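Long-range contacts in flavoprotein 390 (Photobacterium phosphoreum, PDB 1FVP), which binds two myristate-linked FMN molecules per subunit of a homodimer and is a non-fluorescent relative of bacterial luciferase: residues F10-N15 and I45-H50; G17-S22 and K146-N151; F94-I99 and M129-V134. All coordinates share one frame; numbering follows the deposited sequence.

Contact 1: F10-N15 and I45-H50. With FMA (6-(3-tetradecanoic acid) flavine mononucleotide), chain E.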
loop_
_atom_site.group_PDB
_atom_site.type_symbol
_atom_site.label_atom_id
_atom_site.label_comp_id
_atom_site.label_asym_id
_atom_site.label_seq_id
_atom_site.Cartn_x
_atom_site.Cartn_y
_atom_site.Cartn_z
ATOM N N PHE A 10 -7.686 -2.430 6.933
ATOM C CA PHE A 10 -7.512 -2.427 8.382
ATOM C C PHE A 10 -7.034 -1.037 8.844
ATOM O O PHE A 10 -6.200 -0.450 8.128
ATOM C CB PHE A 10 -6.445 -3.423 8.821
ATOM C CG PHE A 10 -6.447 -4.801 8.280
ATOM C CD1 PHE A 10 -5.790 -5.111 7.104
ATOM C CD2 PHE A 10 -7.090 -5.827 8.970
ATOM C CE1 PHE A 10 -5.782 -6.409 6.617
ATOM C CE2 PHE A 10 -7.117 -7.142 8.506
ATOM C CZ PHE A 10 -6.442 -7.425 7.316
ATOM N N VAL A 11 -7.497 -0.568 9.998
ATOM C CA VAL A 11 -6.941 0.745 10.413
ATOM C C VAL A 11 -5.613 0.320 11.030
ATOM O O VAL A 11 -5.304 -0.888 11.007
ATOM C CB VAL A 11 -7.906 1.541 11.252
ATOM C CG1 VAL A 11 -9.237 1.796 10.538
ATOM C CG2 VAL A 11 -8.136 0.883 12.595
ATOM N N ASN A 12 -4.839 1.221 11.536
ATOM C CA ASN A 12 -3.532 0.892 12.148
ATOM C C ASN A 12 -3.544 1.763 13.406
ATOM O O ASN A 12 -3.251 2.968 13.364
ATOM C CB ASN A 12 -2.400 1.113 11.189
ATOM C CG ASN A 12 -0.997 0.977 11.737
ATOM O OD1 ASN A 12 -0.745 0.328 12.770
ATOM N ND2 ASN A 12 -0.043 1.599 11.030
ATOM N N PHE A 13 -3.936 1.064 14.458
ATOM C CA PHE A 13 -4.028 1.772 15.755
ATOM C C PHE A 13 -3.845 0.853 16.943
ATOM O O PHE A 13 -4.009 -0.381 16.843
ATOM C CB PHE A 13 -5.390 2.469 15.726
ATOM C CG PHE A 13 -5.277 3.824 16.350
ATOM C CD1 PHE A 13 -5.087 3.924 17.728
ATOM C CD2 PHE A 13 -5.353 4.960 15.555
ATOM C CE1 PHE A 13 -4.967 5.164 18.332
ATOM C CE2 PHE A 13 -5.244 6.222 16.142
ATOM C CZ PHE A 13 -5.044 6.307 17.529
ATOM N N TYR A 14 -3.517 1.481 18.070
ATOM C CA TYR A 14 -3.302 0.735 19.325
ATOM C C TYR A 14 -4.603 0.668 20.122
ATOM O O TYR A 14 -5.314 1.639 20.395
ATOM C CB TYR A 14 -2.088 1.243 20.095
ATOM C CG TYR A 14 -0.766 1.098 19.358
ATOM C CD1 TYR A 14 -0.461 -0.061 18.625
ATOM C CD2 TYR A 14 0.188 2.114 19.418
ATOM C CE1 TYR A 14 0.756 -0.191 17.966
ATOM C CE2 TYR A 14 1.406 1.989 18.764
ATOM C CZ TYR A 14 1.688 0.844 18.039
ATOM O OH TYR A 14 2.896 0.767 17.401
ATOM N N ASN A 15 -4.866 -0.583 20.446
ATOM C CA ASN A 15 -5.995 -1.121 21.179
ATOM C C ASN A 15 -7.296 -0.467 20.703
ATOM O O ASN A 15 -7.843 0.459 21.309
ATOM C CB ASN A 15 -5.841 -1.133 22.695
ATOM C CG ASN A 15 -5.748 0.257 23.294
ATOM O OD1 ASN A 15 -4.662 0.855 23.263
ATOM N ND2 ASN A 15 -6.867 0.772 23.798
ATOM N N ILE A 45 -5.351 -5.655 0.221
ATOM C CA ILE A 45 -5.539 -5.288 1.637
ATOM C C ILE A 45 -4.918 -3.901 1.765
ATOM O O ILE A 45 -3.877 -3.705 1.123
ATOM C CB ILE A 45 -5.042 -6.370 2.645
ATOM C CG1 ILE A 45 -3.548 -6.246 2.970
ATOM C CG2 ILE A 45 -5.432 -7.795 2.169
ATOM C CD1 ILE A 45 -2.701 -7.535 3.141
ATOM N N ASN A 46 -5.538 -3.045 2.522
ATOM C CA ASN A 46 -5.105 -1.657 2.737
ATOM C C ASN A 46 -4.849 -1.426 4.218
ATOM O O ASN A 46 -5.128 -2.336 5.028
ATOM C CB ASN A 46 -6.261 -0.850 2.135
ATOM C CG ASN A 46 -6.171 0.641 2.253
ATOM O OD1 ASN A 46 -5.235 1.257 1.707
ATOM N ND2 ASN A 46 -7.082 1.297 2.964
ATOM N N ILE A 47 -4.338 -0.257 4.596
ATOM C CA ILE A 47 -4.055 0.099 5.982
ATOM C C ILE A 47 -4.285 1.576 6.278
ATOM O O ILE A 47 -3.344 2.358 6.299
ATOM C CB ILE A 47 -2.638 -0.324 6.518
ATOM C CG1 ILE A 47 -2.417 -1.836 6.346
ATOM C CG2 ILE A 47 -2.477 0.112 8.005
ATOM C CD1 ILE A 47 -1.485 -2.549 7.344
ATOM N N ASP A 48 -5.521 1.932 6.545
ATOM C CA ASP A 48 -5.955 3.302 6.880
ATOM C C ASP A 48 -5.089 3.728 8.071
ATOM O O ASP A 48 -4.968 2.931 9.013
ATOM C CB ASP A 48 -7.447 3.371 7.142
ATOM C CG ASP A 48 -8.053 4.735 7.398
ATOM O OD1 ASP A 48 -7.656 5.470 8.329
ATOM O OD2 ASP A 48 -8.983 5.078 6.616
ATOM N N ASP A 49 -4.501 4.904 7.958
ATOM C CA ASP A 49 -3.643 5.430 9.044
ATOM C C ASP A 49 -3.515 6.937 8.822
ATOM O O ASP A 49 -2.676 7.589 9.415
ATOM C CB ASP A 49 -2.325 4.716 9.116
ATOM C CG ASP A 49 -1.170 5.301 8.339
ATOM O OD1 ASP A 49 -0.537 6.233 8.857
ATOM O OD2 ASP A 49 -0.919 4.787 7.231
ATOM N N HIS A 50 -4.404 7.388 7.984
ATOM C CA HIS A 50 -4.567 8.749 7.497
ATOM C C HIS A 50 -4.708 9.842 8.528
ATOM O O HIS A 50 -4.436 11.027 8.193
ATOM C CB HIS A 50 -5.716 8.822 6.433
ATOM C CG HIS A 50 -5.499 7.726 5.417
ATOM N ND1 HIS A 50 -6.076 6.487 5.496
ATOM C CD2 HIS A 50 -4.711 7.700 4.311
ATOM C CE1 HIS A 50 -5.674 5.759 4.459
ATOM N NE2 HIS A 50 -4.839 6.459 3.725
HETATM N N1 FMA E . 4.496 -0.217 20.113
HETATM C C2 FMA E . 3.934 0.121 21.276
HETATM O O2 FMA E . 4.146 1.029 21.989
HETATM N N3 FMA E . 2.880 -0.738 21.789
HETATM C C4 FMA E . 2.476 -1.840 21.116
HETATM O O4 FMA E . 1.586 -2.491 21.632
HETATM C C4A FMA E . 3.101 -2.181 19.872
HETATM N N5 FMA E . 2.806 -3.223 19.125
HETATM C C5A FMA E . 3.352 -3.580 17.953
HETATM C C6 FMA E . 2.976 -4.715 17.247
HETATM C C7 FMA E . 3.600 -4.982 16.048
HETATM C C7M FMA E . 3.254 -6.227 15.158
HETATM C C8 FMA E . 4.640 -4.132 15.530
HETATM C C8M FMA E . 5.339 -4.393 14.238
HETATM C C9 FMA E . 4.991 -3.021 16.262
HETATM C C9A FMA E . 4.410 -2.702 17.453
HETATM N N10 FMA E . 4.717 -1.608 18.243
HETATM C C10 FMA E . 4.171 -1.248 19.409
HETATM C C1B FMA E . 5.822 -0.655 17.777
HETATM C C2B FMA E . 7.258 -1.329 17.885
HETATM O O2B FMA E . 7.246 -2.228 18.959
HETATM C C3B FMA E . 8.211 -0.173 18.132
HETATM O "O3'" FMA E . 7.764 0.629 19.148
HETATM C C4B FMA E . 8.477 0.592 16.834
HETATM O "O4'" FMA E . 7.753 -0.074 15.730
HETATM C C5B FMA E . 10.001 0.513 16.578
HETATM O "O5'" FMA E . 10.221 1.343 15.301
HETATM P P FMA E . 11.349 2.431 15.122
HETATM O O1P FMA E . 12.214 2.153 16.405
HETATM O O2P FMA E . 12.070 1.977 13.950
HETATM O O3P FMA E . 10.732 3.631 14.898
HETATM C "C1'" FMA E . 2.478 -6.973 19.925
HETATM O "O1'" FMA E . 2.051 -8.039 19.340
HETATM O "O2'" FMA E . 2.848 -7.012 21.121
HETATM C "C2'" FMA E . 1.968 -5.725 19.308
HETATM C "C3'" FMA E . 1.937 -5.586 17.800
HETATM C "C4'" FMA E . 0.581 -5.616 17.202
HETATM C "C5'" FMA E . 0.349 -5.252 15.755
HETATM C "C6'" FMA E . -0.916 -4.543 15.425
HETATM C "C7'" FMA E . -1.334 -3.398 16.333
HETATM C "C8'" FMA E . -2.698 -2.882 16.120
HETATM C "C9'" FMA E . -3.149 -2.501 14.703
HETATM C C11 FMA E . -3.854 -3.643 14.019
HETATM C C12 FMA E . -3.132 -4.431 12.983
HETATM C C13 FMA E . -3.088 -3.973 11.572
HETATM C C14 FMA E . -3.846 -4.759 10.545
HETATM C C15 FMA E . -3.039 -5.596 9.601
#

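Contact 2: G17-S22 and K146-N151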
loop_
_atom_site.group_PDB
_atom_site.type_symbol
_atom_site.label_atom_id
_atom_site.label_comp_id
_atom_site.label_asym_id
_atom_site.label_seq_id
_atom_site.Cartn_x
_atom_site.Cartn_y
_atom_site.Cartn_z
ATOM N N GLY A 17 -11.267 -0.520 19.837
ATOM C CA GLY A 17 -12.395 -0.987 20.676
ATOM C C GLY A 17 -11.849 -1.330 22.062
ATOM O O GLY A 17 -11.197 -0.468 22.679
ATOM N N GLN A 18 -12.093 -2.562 22.485
ATOM C CA GLN A 18 -11.595 -2.960 23.824
ATOM C C GLN A 18 -10.372 -3.858 23.726
ATOM O O GLN A 18 -9.432 -3.702 24.520
ATOM C CB GLN A 18 -12.714 -3.542 24.677
ATOM C CG GLN A 18 -13.910 -2.625 24.837
ATOM C CD GLN A 18 -13.686 -1.358 25.617
ATOM O OE1 GLN A 18 -14.339 -0.335 25.366
ATOM N NE2 GLN A 18 -12.768 -1.401 26.580
ATOM N N GLN A 19 -10.408 -4.762 22.782
ATOM C CA GLN A 19 -9.369 -5.745 22.469
ATOM C C GLN A 19 -7.992 -5.333 22.977
ATOM O O GLN A 19 -7.525 -4.220 22.682
ATOM C CB GLN A 19 -9.321 -6.025 20.943
ATOM C CG GLN A 19 -9.942 -4.900 20.157
ATOM C CD GLN A 19 -10.303 -5.056 18.718
ATOM O OE1 GLN A 19 -10.017 -6.016 18.002
ATOM N NE2 GLN A 19 -11.003 -4.017 18.221
ATOM N N GLU A 20 -7.373 -6.237 23.720
ATOM C CA GLU A 20 -6.035 -6.050 24.297
ATOM C C GLU A 20 -5.027 -6.067 23.149
ATOM O O GLU A 20 -5.136 -6.955 22.292
ATOM C CB GLU A 20 -5.649 -7.152 25.274
ATOM C CG GLU A 20 -6.579 -7.474 26.440
ATOM C CD GLU A 20 -7.189 -6.306 27.166
ATOM O OE1 GLU A 20 -6.563 -5.387 27.674
ATOM O OE2 GLU A 20 -8.446 -6.358 27.195
ATOM N N PRO A 21 -4.123 -5.112 23.158
ATOM C CA PRO A 21 -3.075 -4.902 22.161
ATOM C C PRO A 21 -2.563 -6.060 21.347
ATOM O O PRO A 21 -2.187 -5.880 20.172
ATOM C CB PRO A 21 -1.949 -4.262 22.982
ATOM C CG PRO A 21 -2.693 -3.421 23.989
ATOM C CD PRO A 21 -4.052 -4.058 24.199
ATOM N N SER A 22 -2.516 -7.238 21.919
ATOM C CA SER A 22 -2.066 -8.463 21.237
ATOM C C SER A 22 -3.230 -9.045 20.419
ATOM O O SER A 22 -3.039 -9.514 19.294
ATOM C CB SER A 22 -1.573 -9.505 22.238
ATOM O OG SER A 22 -1.216 -8.970 23.505
ATOM N N LYS A 146 -19.468 1.289 17.457
ATOM C CA LYS A 146 -19.347 2.557 18.191
ATOM C C LYS A 146 -18.263 2.456 19.263
ATOM O O LYS A 146 -18.106 3.343 20.123
ATOM C CB LYS A 146 -20.639 3.062 18.811
ATOM C CG LYS A 146 -20.579 4.504 19.316
ATOM C CD LYS A 146 -21.875 4.975 19.944
ATOM C CE LYS A 146 -23.004 5.097 18.938
ATOM N NZ LYS A 146 -24.202 5.764 19.510
ATOM N N LEU A 147 -17.526 1.365 19.183
ATOM C CA LEU A 147 -16.426 1.104 20.107
ATOM C C LEU A 147 -15.126 1.091 19.322
ATOM O O LEU A 147 -14.068 1.465 19.864
ATOM C CB LEU A 147 -16.742 -0.116 20.963
ATOM C CG LEU A 147 -16.845 0.226 22.457
ATOM C CD1 LEU A 147 -18.265 0.636 22.795
ATOM C CD2 LEU A 147 -16.403 -0.975 23.278
ATOM N N TYR A 148 -15.216 0.690 18.062
ATOM C CA TYR A 148 -14.018 0.659 17.191
ATOM C C TYR A 148 -13.596 2.098 16.873
ATOM O O TYR A 148 -12.403 2.413 16.760
ATOM C CB TYR A 148 -14.287 -0.149 15.925
ATOM C CG TYR A 148 -13.028 -0.653 15.267
ATOM C CD1 TYR A 148 -12.358 -1.743 15.834
ATOM C CD2 TYR A 148 -12.494 -0.076 14.116
ATOM C CE1 TYR A 148 -11.196 -2.246 15.253
ATOM C CE2 TYR A 148 -11.332 -0.571 13.524
ATOM C CZ TYR A 148 -10.679 -1.655 14.094
ATOM O OH TYR A 148 -9.535 -2.158 13.536
ATOM N N ILE A 149 -14.592 2.962 16.745
ATOM C CA ILE A 149 -14.504 4.379 16.467
ATOM C C ILE A 149 -14.225 5.228 17.715
ATOM O O ILE A 149 -13.226 5.950 17.768
ATOM C CB ILE A 149 -15.815 4.983 15.837
ATOM C CG1 ILE A 149 -16.470 4.043 14.836
ATOM C CG2 ILE A 149 -15.469 6.388 15.266
ATOM C CD1 ILE A 149 -15.762 3.867 13.475
ATOM N N GLU A 150 -15.126 5.155 18.680
ATOM C CA GLU A 150 -14.989 5.917 19.922
ATOM C C GLU A 150 -13.560 5.897 20.447
ATOM O O GLU A 150 -13.160 6.842 21.159
ATOM C CB GLU A 150 -15.934 5.503 21.044
ATOM C CG GLU A 150 -16.956 6.545 21.479
ATOM C CD GLU A 150 -18.137 6.060 22.260
ATOM O OE1 GLU A 150 -19.024 5.380 21.764
ATOM O OE2 GLU A 150 -18.089 6.457 23.447
ATOM N N ASN A 151 -12.830 4.851 20.108
ATOM C CA ASN A 151 -11.419 4.737 20.524
ATOM C C ASN A 151 -10.589 5.558 19.521
ATOM O O ASN A 151 -9.753 6.373 19.932
ATOM C CB ASN A 151 -10.963 3.285 20.603
ATOM C CG ASN A 151 -11.447 2.651 21.890
ATOM O OD1 ASN A 151 -12.177 1.665 21.830
ATOM N ND2 ASN A 151 -11.049 3.266 23.000
#

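Contact 3: F94-I99 and M129-V134. With FMA (6-(3-tetradecanoic acid) flavine mononucleotide), chain D.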
loop_
_atom_site.group_PDB
_atom_site.type_symbol
_atom_site.label_atom_id
_atom_site.label_comp_id
_atom_site.label_asym_id
_atom_site.label_seq_id
_atom_site.Cartn_x
_atom_site.Cartn_y
_atom_site.Cartn_z
ATOM N N PHE A 94 -12.312 6.974 -1.246
ATOM C CA PHE A 94 -13.266 7.655 -0.360
ATOM C C PHE A 94 -13.026 7.345 1.092
ATOM O O PHE A 94 -12.832 6.165 1.397
ATOM C CB PHE A 94 -14.705 7.445 -0.866
ATOM C CG PHE A 94 -14.926 8.321 -2.085
ATOM C CD1 PHE A 94 -15.045 9.707 -1.907
ATOM C CD2 PHE A 94 -14.953 7.798 -3.364
ATOM C CE1 PHE A 94 -15.240 10.559 -2.974
ATOM C CE2 PHE A 94 -15.131 8.641 -4.467
ATOM C CZ PHE A 94 -15.271 10.011 -4.264
ATOM N N LYS A 95 -13.021 8.384 1.925
ATOM C CA LYS A 95 -12.792 8.140 3.356
ATOM C C LYS A 95 -13.982 7.413 3.990
ATOM O O LYS A 95 -15.133 7.372 3.552
ATOM C CB LYS A 95 -12.375 9.319 4.196
ATOM C CG LYS A 95 -10.910 9.703 3.935
ATOM C CD LYS A 95 -10.309 10.309 5.170
ATOM C CE LYS A 95 -11.011 11.540 5.675
ATOM N NZ LYS A 95 -10.007 12.490 6.247
ATOM N N TRP A 96 -13.639 6.787 5.080
ATOM C CA TRP A 96 -14.476 5.958 5.959
ATOM C C TRP A 96 -15.259 6.869 6.892
ATOM O O TRP A 96 -16.471 6.604 6.971
ATOM C CB TRP A 96 -13.557 4.973 6.564
ATOM C CG TRP A 96 -13.062 4.504 7.835
ATOM C CD1 TRP A 96 -12.477 3.262 7.956
ATOM C CD2 TRP A 96 -12.970 5.056 9.150
ATOM N NE1 TRP A 96 -12.054 3.025 9.229
ATOM C CE2 TRP A 96 -12.361 4.112 9.996
ATOM C CE3 TRP A 96 -13.352 6.257 9.705
ATOM C CZ2 TRP A 96 -12.135 4.315 11.348
ATOM C CZ3 TRP A 96 -13.123 6.479 11.052
ATOM C CH2 TRP A 96 -12.530 5.526 11.874
ATOM N N ASP A 97 -14.618 7.845 7.504
ATOM C CA ASP A 97 -15.241 8.789 8.424
ATOM C C ASP A 97 -15.824 10.032 7.730
ATOM O O ASP A 97 -15.785 11.154 8.283
ATOM C CB ASP A 97 -14.349 9.233 9.575
ATOM C CG ASP A 97 -12.907 9.464 9.235
ATOM O OD1 ASP A 97 -12.417 9.097 8.171
ATOM O OD2 ASP A 97 -12.238 10.037 10.120
ATOM N N ASP A 98 -16.380 9.824 6.564
ATOM C CA ASP A 98 -16.982 10.919 5.803
ATOM C C ASP A 98 -18.481 10.692 5.761
ATOM O O ASP A 98 -18.893 9.697 5.150
ATOM C CB ASP A 98 -16.319 11.008 4.424
ATOM C CG ASP A 98 -15.280 12.129 4.476
ATOM O OD1 ASP A 98 -15.375 12.962 5.398
ATOM O OD2 ASP A 98 -14.392 12.161 3.604
ATOM N N ILE A 99 -19.221 11.581 6.403
ATOM C CA ILE A 99 -20.700 11.412 6.352
ATOM C C ILE A 99 -20.977 11.244 4.861
ATOM O O ILE A 99 -20.593 12.124 4.064
ATOM C CB ILE A 99 -21.394 12.650 6.980
ATOM C CG1 ILE A 99 -21.418 12.517 8.526
ATOM C CG2 ILE A 99 -22.821 12.911 6.440
ATOM C CD1 ILE A 99 -21.486 13.920 9.211
ATOM N N MET A 129 -14.348 3.002 1.119
ATOM C CA MET A 129 -13.880 2.424 2.367
ATOM C C MET A 129 -14.952 2.468 3.482
ATOM O O MET A 129 -15.170 3.537 4.092
ATOM C CB MET A 129 -12.632 3.055 2.952
ATOM C CG MET A 129 -11.540 3.406 2.022
ATOM S SD MET A 129 -10.014 3.729 2.996
ATOM C CE MET A 129 -10.622 4.988 4.118
ATOM N N LEU A 130 -15.490 1.298 3.754
ATOM C CA LEU A 130 -16.495 1.013 4.750
ATOM C C LEU A 130 -16.023 0.012 5.831
ATOM O O LEU A 130 -15.309 -0.968 5.629
ATOM C CB LEU A 130 -17.706 0.393 4.049
ATOM C CG LEU A 130 -18.283 0.963 2.797
ATOM C CD1 LEU A 130 -18.953 -0.125 1.974
ATOM C CD2 LEU A 130 -19.293 2.040 3.191
ATOM N N HIS A 131 -16.543 0.264 7.011
ATOM C CA HIS A 131 -16.383 -0.436 8.269
ATOM C C HIS A 131 -17.527 -1.405 8.522
ATOM O O HIS A 131 -18.345 -1.075 9.404
ATOM C CB HIS A 131 -16.376 0.552 9.486
ATOM C CG HIS A 131 -15.060 0.492 10.170
ATOM N ND1 HIS A 131 -14.179 1.512 10.363
ATOM C CD2 HIS A 131 -14.469 -0.622 10.692
ATOM C CE1 HIS A 131 -13.109 1.032 10.996
ATOM N NE2 HIS A 131 -13.245 -0.249 11.196
ATOM N N VAL A 132 -17.636 -2.514 7.839
ATOM C CA VAL A 132 -18.725 -3.479 8.071
ATOM C C VAL A 132 -18.746 -4.063 9.482
ATOM O O VAL A 132 -17.722 -4.181 10.190
ATOM C CB VAL A 132 -18.593 -4.610 7.025
ATOM C CG1 VAL A 132 -19.336 -5.877 7.377
ATOM C CG2 VAL A 132 -19.057 -4.116 5.664
ATOM N N ASN A 133 -19.944 -4.466 9.872
ATOM C CA ASN A 133 -20.216 -5.113 11.177
ATOM C C ASN A 133 -21.610 -5.733 11.036
ATOM O O ASN A 133 -22.543 -4.955 11.180
ATOM C CB ASN A 133 -20.106 -4.173 12.357
ATOM C CG ASN A 133 -20.451 -4.851 13.662
ATOM O OD1 ASN A 133 -21.378 -5.647 13.680
ATOM N ND2 ASN A 133 -19.738 -4.580 14.745
ATOM N N VAL A 134 -21.666 -7.013 10.789
ATOM C CA VAL A 134 -22.940 -7.715 10.588
ATOM C C VAL A 134 -23.410 -8.545 11.766
ATOM O O VAL A 134 -22.741 -9.518 12.156
ATOM C CB VAL A 134 -22.781 -8.568 9.298
ATOM C CG1 VAL A 134 -23.626 -9.831 9.249
ATOM C CG2 VAL A 134 -23.032 -7.728 8.058
HETATM N N1 FMA D . -24.697 -3.847 -10.256
HETATM C C2 FMA D . -23.562 -4.055 -10.926
HETATM O O2 FMA D . -23.192 -3.550 -11.918
HETATM N N3 FMA D . -22.604 -5.023 -10.410
HETATM C C4 FMA D . -22.851 -5.708 -9.276
HETATM O O4 FMA D . -22.027 -6.508 -8.890
HETATM C C4A FMA D . -24.076 -5.473 -8.577
HETATM N N5 FMA D . -24.416 -6.085 -7.471
HETATM C C5A FMA D . -25.550 -5.910 -6.774
HETATM C C6 FMA D . -25.825 -6.607 -5.600
HETATM C C7 FMA D . -27.013 -6.357 -4.959
HETATM C C7M FMA D . -27.433 -7.072 -3.627
HETATM C C8 FMA D . -27.968 -5.406 -5.476
HETATM C C8M FMA D . -29.273 -5.103 -4.815
HETATM C C9 FMA D . -27.663 -4.737 -6.643
HETATM C C9A FMA D . -26.496 -4.932 -7.321
HETATM N N10 FMA D . -26.129 -4.285 -8.493
HETATM C C10 FMA D . -25.001 -4.475 -9.177
HETATM C C1B FMA D . -27.076 -3.251 -9.104
HETATM C C2B FMA D . -26.359 -2.116 -9.955
HETATM O O2B FMA D . -26.918 -0.948 -9.381
HETATM C C3B FMA D . -26.690 -2.301 -11.418
HETATM O "O3'" FMA D . -27.077 -3.610 -11.690
HETATM C C4B FMA D . -25.584 -1.903 -12.402
HETATM O "O4'" FMA D . -25.196 -0.495 -12.210
HETATM C C5B FMA D . -26.074 -2.065 -13.868
HETATM O "O5'" FMA D . -25.935 -0.667 -14.520
HETATM P P FMA D . -27.017 0.143 -15.340
HETATM O O1P FMA D . -27.132 -0.768 -16.612
HETATM O O2P FMA D . -28.238 0.167 -14.559
HETATM O O3P FMA D . -26.557 1.438 -15.486
HETATM C "C1'" FMA D . -24.551 -10.034 -5.302
HETATM O "O1'" FMA D . -25.477 -10.119 -4.408
HETATM O "O2'" FMA D . -24.152 -11.066 -5.851
HETATM C "C2'" FMA D . -24.585 -8.737 -6.042
HETATM C "C3'" FMA D . -24.804 -7.544 -5.102
HETATM C "C4'" FMA D . -23.465 -6.956 -4.773
HETATM C "C5'" FMA D . -22.743 -7.376 -3.515
HETATM C "C6'" FMA D . -22.152 -6.219 -2.749
HETATM C "C7'" FMA D . -20.940 -6.622 -1.920
HETATM C "C8'" FMA D . -21.052 -6.449 -0.465
HETATM C "C9'" FMA D . -20.582 -5.157 0.182
HETATM C C11 FMA D . -21.083 -4.970 1.581
HETATM C C12 FMA D . -21.204 -6.092 2.546
HETATM C C13 FMA D . -21.592 -5.821 3.960
HETATM C C14 FMA D . -21.639 -6.988 4.893
HETATM C C15 FMA D . -22.282 -8.225 4.333
#

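Contact 1: F10-N15 and I45-H50
Phe10 and Ile45 meet where parallel strands 6-11 and 42-48 lie side by side in a beta-alpha-beta unit. CE1 of Phe10 reaches CB of Ile45 at 4.0 Å, the two side chains slanting across each other. Next to them Phe10 N donates a hydrogen bond to Asn46 O (3.2 Å); it is bent at the hydrogen (143°) and arrives well above the carbonyl plane. Further along, CG2 of Ile47 packs on CB of Asn12, and on the other face of the sheet CG1 of Val11 runs alongside CB of Asp48 (4.1 Å), both side chains pointing the same way. With CG beside its backbone N (chi1 -47°), the Phe10 ring is set so that one face meets the fatty tail of the bound flavin: C15 of the ligand lies 3.7 Å above the plane, toward the rim. CD1 of Ile47 also touches this tail end. Thr31 and Leu32 of the connecting helix 23-38 pack on the Phe10 side chain. The pocket is shared between subunits: Asn12 ND2 bonds to Ala63 O of the second subunit, and Tyr14, with one ring face toward the flavin, hydrogen-bonds through OH to Lys61 O of that subunit.

Contact 2: G17-S22 and K146-N151
Gln18 and Leu147 meet aslant at the outer side of this contact, and Gln19 and Tyr148 meet at its buried side; Gly17 lies between the two pairs, with its backbone against the helix. The Gln18 chain is folded at its second torsion (chi2 -67°), which brings CG to 3.4 Å and CD to 3.6 Å from CD2 of Leu147, so the aliphatic root and the start of the amide both lean on that one methyl. Gln19 behaves differently. Beyond CG its chain is extended, and NE2 arrives at the rim of the Tyr148 ring, near the ring plane, 3.5 Å from CE1 of Tyr148. The amide and ring planes are turned 53° from each other, so the amide does not stack on the ring. CG of Tyr148 is anti to its backbone N (chi1 -158°), which carries the ring edge to the Gln19 amide. The nearest atoms of the Tyr148 side chain and a bound flavin derivative are about 6 Å apart. Between the pairs, Gly17 CA makes a C-H...O contact with Leu147 O (3.1 Å). With a positive phi and no side chain, Gly17 lays its backbone against the helix, its N 4.0 Å from CA of Tyr148. Asn151, one turn after Leu147, directs its side chain at the same glycine, with CB 3.9 Å from Gly17 N. The helix is only weakly bonded here and is kinked. The contact joins the loop after strand 6-11 to helix 138-155. Gln19 also touches Thr24 and Asn27 of helix 23-38, and the Tyr148 ring meets His131 of strand 126-134.

Contact 3: F94-I99 and M129-V134
Met129 runs its side chain along the backbone of Phe94 and ends on Trp96, where strand 126-134 passes the loop that follows its parallel neighbour, strand 92-94. CB of Met129 lies 3.5 Å from Phe94 O, and CG stays against the same carbonyl oxygen. SD has moved off to 4.1 Å from Phe94 O; a bend at the last torsion (chi3 -55°) then brings CE to Trp96, 3.6 Å from Trp96 N and 3.8 Å from Trp96 CB. On the backbone, Met129 O accepts a C-H...O contact from Trp96 CA (3.1 Å). Two residues on, His131 meets the indole obliquely: its ring and the five-membered ring of Trp96 have centroids 4.3 Å apart and planes at 60°. Beyond His131, CG2 of Val132 and CG2 of Val134 each touch the tail of a second flavin derivative, that of chain D, so the strand also lines a ligand pocket. Asn172 ties the two segments together, bonding to His131 N and Trp96 O. Helix 138-155 packs on Trp96 through Ile149 and on His131 through Leu145, strand 6-11 brings Val11 to both rings, and helix 100-116 backs Phe94.

Overall arrangement
From the N terminus, contact 1 closes the first loop, bringing strand 42-48 beside strand 6-11 after helix 23-38. Residues 17-22 lie inside that loop, yet their partner is far ahead on helix 138-155, so contact 2 crosses contact 1. Contact 3 begins after contact 1 has closed and is nested inside the long loop of contact 2; it closes over helix 100-116. The three touch in space: Asp48 and Asn46 of contact 1 pack on Met129 of contact 3, and Val11 of contact 1 packs on Tyr148 of contact 2. Contacts 1 and 3 both reach the same sheet, and contact 2 ties helix 138-155 to the loop leaving its strand 6-11.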